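Local coordinates for protein APL1 (Anopheles gambiae, PDB 3O6N) that probably regulates complement-like immunity in the mosquito, as a leucine-rich repeat protein that pairs with LRIM1, at residues E321-D326 / H339-L344; Y91-Q96 / N115-T120. All coordinates share one frame; numbering follows the deposited sequence.

Contact 1 of 2, residues E321-D326 / H339-L344; sequences ENLYLD and HTLKNL. With NAG (2-acetamido-2-deoxy-beta-D-glucopyranose), chain D.
N343 and Y324 meet across two neighbouring strands at the root of an N-linked glycan. The N343 side chain leaves its strand with CG anti to the backbone N (chi1 -163°). Its CB lies beside the side chain of N322, the register partner on the same face; the two side chains cross obliquely, with their amide planes 38° apart. CG, the amide carbon, carries OD1 and the glycosylated ND2, and through that linkage it lies close to the sugar ring. Further out, OD1 sits at the edge of the Y324 ring, near its plane, 3.9 Å from CE1. At the tip, ND2 is covalently bonded to C1 of the sugar NAG. The Y324 hydroxyl then donates a hydrogen bond to the ring oxygen, OH to NAG O5 3.2 Å; the sugar is thus tied to the neighbouring strand as well as to N343.

In this leucine-rich repeat solenoid the two strands are neighbours, as the parallel bridges N322 with N343 and L323 with L344 show. L323 N donates to N343 O at 2.9 Å, with the donor almost on the line of the C=O bond. E321 O is gripped twice, by N343 N and by K342 N, the latter at 2.7 Å and tilted 17° from the carbonyl plane.

On the face bearing the leucines, L323 and L344 lie side by side and point the same way. L323 CB touches L344 CD1, and it also receives CD2 of L341 at 3.7 Å.

Contact 2 of 2, residues Y91-Q96 / N115-T120; sequences YAHTIQ and NVPLLT
N115 packs alongside the H93 ring where successive turns of the leucine-rich repeat solenoid stack, each entering its strand through a type I beta turn, A92 to I95 in one and V116 to L119 in the next. The N115 amide and H93 ring planes are 33° apart, and the closest approach is from N115 CB to H93 CE1, 3.3 Å. Both first torsions are close to -60° and set CG beside the backbone N, which lets ring and amide run alongside each other in the same direction. N115 ND2 reaches back to A90 O, a hydrogen bond that holds the amide next to the ring. N115 O also receives a CA-H...O contact from H93.

V116 follows with an apolar contact, its CG1 lying 3.6 Å from A92 CB, while A92 itself rests on L65 of helix 63-67. P117 brings CD to the edge of the H93 ring, near its plane. At L118 the backbones are bridged by water: one molecule accepts from L118 N and donates to both H93 O and I95 O, each at 2.8 Å, linking the two type I beta turns, which have no direct hydrogen bond to each other at this point. The L118 side chain runs over the same carbonyls, with CD1 3.9 Å from H93 O.

L119 turns its CD1 to within 3.6 Å of Q96 O and also packs on L98 of strand 97-99. T120 makes the direct backbone bond, its N donating to Q96 O at 2.7 Å and nearly straight (175°). A second water joins the side chains of this pair, donating to Q96 OE1 and lying 2.7 Å from T120 OG1.

How the contacts relate
Both contacts join consecutive turns of one leucine-rich repeat solenoid, but they lie on opposite sides of the chain's centre, with their own centres 53 Å apart and their nearest atoms about 37 Å apart. Along the chain, contact 2 closes before contact 1 opens. They also sample different parts of a turn: in contact 1 parallel strands are paired, whereas contact 2 joins the loops that lead into strands 97-99 and 121-123, with water supplying part of the bonding. The sugar sits at contact 1, with Y324, N343 and D369 around it.

Contact 1 of 2, residues E321-D326 / H339-L344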
# COMPACT_ATOMS: atom_id res chain seq x y z
N GLU A 321 4.94 -15.30 19.38
CA GLU A 321 5.16 -16.49 18.58
C GLU A 321 6.41 -16.30 17.73
O GLU A 321 7.15 -17.24 17.49
CB GLU A 321 3.94 -16.81 17.71
CG GLU A 321 2.72 -17.24 18.52
CD GLU A 321 1.48 -17.39 17.66
OE1 GLU A 321 1.60 -17.33 16.42
OE2 GLU A 321 0.38 -17.57 18.23
N ASN A 322 6.63 -15.06 17.28
CA ASN A 322 7.80 -14.73 16.47
C ASN A 322 8.54 -13.52 17.02
O ASN A 322 7.95 -12.46 17.18
CB ASN A 322 7.41 -14.44 15.02
CG ASN A 322 6.66 -15.58 14.36
OD1 ASN A 322 5.75 -16.16 14.94
ND2 ASN A 322 7.04 -15.89 13.13
N LEU A 323 9.83 -13.68 17.30
CA LEU A 323 10.64 -12.57 17.78
C LEU A 323 11.95 -12.51 17.00
O LEU A 323 12.69 -13.48 16.95
CB LEU A 323 10.93 -12.72 19.28
CG LEU A 323 11.87 -11.69 19.92
CD1 LEU A 323 11.29 -10.29 19.77
CD2 LEU A 323 12.11 -12.03 21.39
N TYR A 324 12.24 -11.36 16.40
CA TYR A 324 13.45 -11.22 15.62
C TYR A 324 14.40 -10.23 16.25
O TYR A 324 14.11 -9.03 16.29
CB TYR A 324 13.12 -10.83 14.18
CG TYR A 324 12.09 -11.73 13.55
CD1 TYR A 324 12.34 -13.09 13.38
CD2 TYR A 324 10.87 -11.24 13.12
CE1 TYR A 324 11.41 -13.93 12.81
CE2 TYR A 324 9.92 -12.07 12.55
CZ TYR A 324 10.20 -13.41 12.40
OH TYR A 324 9.26 -14.25 11.83
N LEU A 325 15.53 -10.72 16.75
CA LEU A 325 16.49 -9.88 17.46
C LEU A 325 17.82 -9.77 16.72
O LEU A 325 18.71 -9.04 17.15
CB LEU A 325 16.74 -10.42 18.87
CG LEU A 325 15.53 -10.46 19.79
CD1 LEU A 325 15.87 -11.12 21.12
CD2 LEU A 325 15.00 -9.05 20.01
N ASP A 326 17.97 -10.51 15.62
CA ASP A 326 19.23 -10.56 14.91
C ASP A 326 19.70 -9.16 14.49
O ASP A 326 18.89 -8.25 14.29
CB ASP A 326 19.13 -11.48 13.68
CG ASP A 326 18.16 -10.95 12.64
OD1 ASP A 326 16.94 -11.22 12.77
OD2 ASP A 326 18.61 -10.26 11.70
N HIS A 339 7.32 -19.99 27.72
CA HIS A 339 7.22 -19.04 26.61
C HIS A 339 6.60 -19.72 25.39
O HIS A 339 6.65 -20.95 25.26
CB HIS A 339 8.59 -18.48 26.25
CG HIS A 339 9.48 -19.46 25.54
ND1 HIS A 339 9.42 -19.67 24.18
CD2 HIS A 339 10.42 -20.31 26.01
CE1 HIS A 339 10.30 -20.59 23.84
NE2 HIS A 339 10.92 -21.00 24.93
N THR A 340 6.01 -18.93 24.50
CA THR A 340 5.29 -19.47 23.36
C THR A 340 6.00 -19.26 22.02
O THR A 340 5.39 -19.44 20.97
CB THR A 340 3.87 -18.84 23.26
OG1 THR A 340 3.98 -17.42 23.30
CG2 THR A 340 3.01 -19.31 24.42
N LEU A 341 7.28 -18.90 22.06
CA LEU A 341 8.01 -18.62 20.82
C LEU A 341 8.13 -19.83 19.91
O LEU A 341 8.45 -20.94 20.36
CB LEU A 341 9.40 -18.04 21.12
CG LEU A 341 9.41 -16.59 21.62
CD1 LEU A 341 10.79 -16.21 22.16
CD2 LEU A 341 8.97 -15.63 20.52
N LYS A 342 7.86 -19.61 18.62
CA LYS A 342 7.98 -20.65 17.60
C LYS A 342 9.07 -20.30 16.59
O LYS A 342 9.60 -21.17 15.91
CB LYS A 342 6.65 -20.85 16.88
CG LYS A 342 5.53 -21.37 17.76
CD LYS A 342 5.90 -22.70 18.39
CE LYS A 342 4.78 -23.23 19.27
NZ LYS A 342 5.12 -24.53 19.90
N ASN A 343 9.39 -19.02 16.48
CA ASN A 343 10.43 -18.55 15.57
C ASN A 343 11.22 -17.42 16.23
O ASN A 343 10.67 -16.37 16.55
CB ASN A 343 9.80 -18.06 14.26
CG ASN A 343 10.82 -17.94 13.13
OD1 ASN A 343 12.00 -17.71 13.36
ND2 ASN A 343 10.35 -18.11 11.89
N LEU A 344 12.52 -17.65 16.43
CA LEU A 344 13.38 -16.69 17.11
C LEU A 344 14.69 -16.51 16.36
O LEU A 344 15.34 -17.50 16.00
CB LEU A 344 13.66 -17.18 18.54
CG LEU A 344 14.61 -16.38 19.43
CD1 LEU A 344 14.04 -15.00 19.73
CD2 LEU A 344 14.87 -17.15 20.73
C1 NAG D . 11.36 -17.73 10.94
C2 NAG D . 10.97 -18.50 9.67
C3 NAG D . 11.76 -18.04 8.45
C4 NAG D . 11.82 -16.53 8.36
C5 NAG D . 12.25 -15.92 9.69
C6 NAG D . 12.25 -14.40 9.61
C7 NAG D . 10.16 -20.78 9.92
C8 NAG D . 10.50 -22.19 10.29
N2 NAG D . 11.18 -19.92 9.87
O3 NAG D . 11.15 -18.55 7.28
O4 NAG D . 12.74 -16.15 7.35
O5 NAG D . 11.38 -16.34 10.72
O6 NAG D . 13.57 -13.92 9.70
O7 NAG D . 9.00 -20.45 9.68

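Contact 2 of 2, residues Y91-Q96 / N115-T120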
# COMPACT_ATOMS: atom_id res chain seq x y z
N TYR A 91 -20.96 10.13 -25.67
CA TYR A 91 -22.15 9.29 -25.50
C TYR A 91 -21.90 8.14 -24.54
O TYR A 91 -22.33 7.01 -24.79
CB TYR A 91 -22.59 8.73 -26.86
CG TYR A 91 -23.08 9.77 -27.84
CD1 TYR A 91 -24.44 10.00 -28.01
CD2 TYR A 91 -22.19 10.52 -28.60
CE1 TYR A 91 -24.90 10.94 -28.91
CE2 TYR A 91 -22.64 11.47 -29.50
CZ TYR A 91 -24.00 11.68 -29.65
OH TYR A 91 -24.45 12.62 -30.55
N ALA A 92 -21.21 8.41 -23.44
CA ALA A 92 -20.84 7.35 -22.50
C ALA A 92 -21.72 7.34 -21.26
O ALA A 92 -21.33 6.80 -20.23
CB ALA A 92 -19.37 7.49 -22.12
N HIS A 93 -22.91 7.93 -21.37
CA HIS A 93 -23.80 8.13 -20.23
C HIS A 93 -24.14 6.88 -19.42
O HIS A 93 -24.51 6.97 -18.25
CB HIS A 93 -25.10 8.81 -20.68
CG HIS A 93 -24.89 10.16 -21.30
ND1 HIS A 93 -24.57 11.28 -20.57
CD2 HIS A 93 -24.95 10.56 -22.60
CE1 HIS A 93 -24.45 12.32 -21.38
NE2 HIS A 93 -24.67 11.91 -22.61
N THR A 94 -24.02 5.71 -20.04
CA THR A 94 -24.41 4.47 -19.37
C THR A 94 -23.23 3.73 -18.72
O THR A 94 -23.43 2.75 -18.00
CB THR A 94 -25.12 3.50 -20.34
OG1 THR A 94 -24.24 3.19 -21.43
CG2 THR A 94 -26.40 4.12 -20.88
N ILE A 95 -22.01 4.19 -18.97
CA ILE A 95 -20.82 3.50 -18.45
C ILE A 95 -20.72 3.55 -16.92
O ILE A 95 -20.86 4.62 -16.32
CB ILE A 95 -19.52 4.01 -19.10
CG1 ILE A 95 -19.49 3.61 -20.58
CG2 ILE A 95 -18.29 3.42 -18.39
CD1 ILE A 95 -18.28 4.10 -21.34
N GLN A 96 -20.50 2.39 -16.32
CA GLN A 96 -20.38 2.28 -14.87
C GLN A 96 -18.95 1.93 -14.47
O GLN A 96 -18.46 2.37 -13.42
CB GLN A 96 -21.33 1.20 -14.34
CG GLN A 96 -22.80 1.52 -14.55
CD GLN A 96 -23.71 0.48 -13.92
OE1 GLN A 96 -23.41 -0.08 -12.87
NE2 GLN A 96 -24.84 0.21 -14.57
N ASN A 115 -19.68 13.39 -19.01
CA ASN A 115 -20.91 12.67 -19.34
C ASN A 115 -20.91 11.20 -18.92
O ASN A 115 -21.49 10.36 -19.62
CB ASN A 115 -21.20 12.78 -20.84
CG ASN A 115 -21.55 14.19 -21.26
OD1 ASN A 115 -21.95 15.02 -20.44
ND2 ASN A 115 -21.41 14.47 -22.55
N VAL A 116 -20.27 10.89 -17.79
CA VAL A 116 -20.34 9.55 -17.21
C VAL A 116 -20.82 9.60 -15.76
O VAL A 116 -20.08 9.24 -14.84
CB VAL A 116 -18.97 8.83 -17.27
CG1 VAL A 116 -18.64 8.43 -18.70
CG2 VAL A 116 -17.87 9.70 -16.68
N PRO A 117 -22.07 10.05 -15.56
CA PRO A 117 -22.59 10.25 -14.20
C PRO A 117 -22.70 8.98 -13.37
O PRO A 117 -22.74 9.06 -12.14
CB PRO A 117 -23.99 10.83 -14.46
CG PRO A 117 -24.35 10.37 -15.84
CD PRO A 117 -23.06 10.38 -16.59
N LEU A 118 -22.73 7.82 -14.01
CA LEU A 118 -22.92 6.56 -13.30
C LEU A 118 -21.61 5.85 -12.99
O LEU A 118 -21.61 4.72 -12.51
CB LEU A 118 -23.83 5.62 -14.10
CG LEU A 118 -25.23 6.13 -14.46
CD1 LEU A 118 -26.01 5.06 -15.21
CD2 LEU A 118 -25.97 6.59 -13.22
N LEU A 119 -20.49 6.51 -13.26
CA LEU A 119 -19.17 5.90 -13.08
C LEU A 119 -18.93 5.50 -11.63
O LEU A 119 -19.04 6.33 -10.73
CB LEU A 119 -18.08 6.87 -13.54
CG LEU A 119 -16.66 6.30 -13.63
CD1 LEU A 119 -16.61 5.18 -14.65
CD2 LEU A 119 -15.67 7.40 -13.97
N THR A 120 -18.60 4.23 -11.41
CA THR A 120 -18.29 3.75 -10.06
C THR A 120 -16.86 3.23 -9.97
O THR A 120 -16.25 3.27 -8.90
CB THR A 120 -19.27 2.65 -9.60
OG1 THR A 120 -19.08 1.46 -10.38
CG2 THR A 120 -20.71 3.12 -9.73
O HOH W 1 -22.18 7.03 -16.66
O HOH W 2 -21.43 0.22 -10.90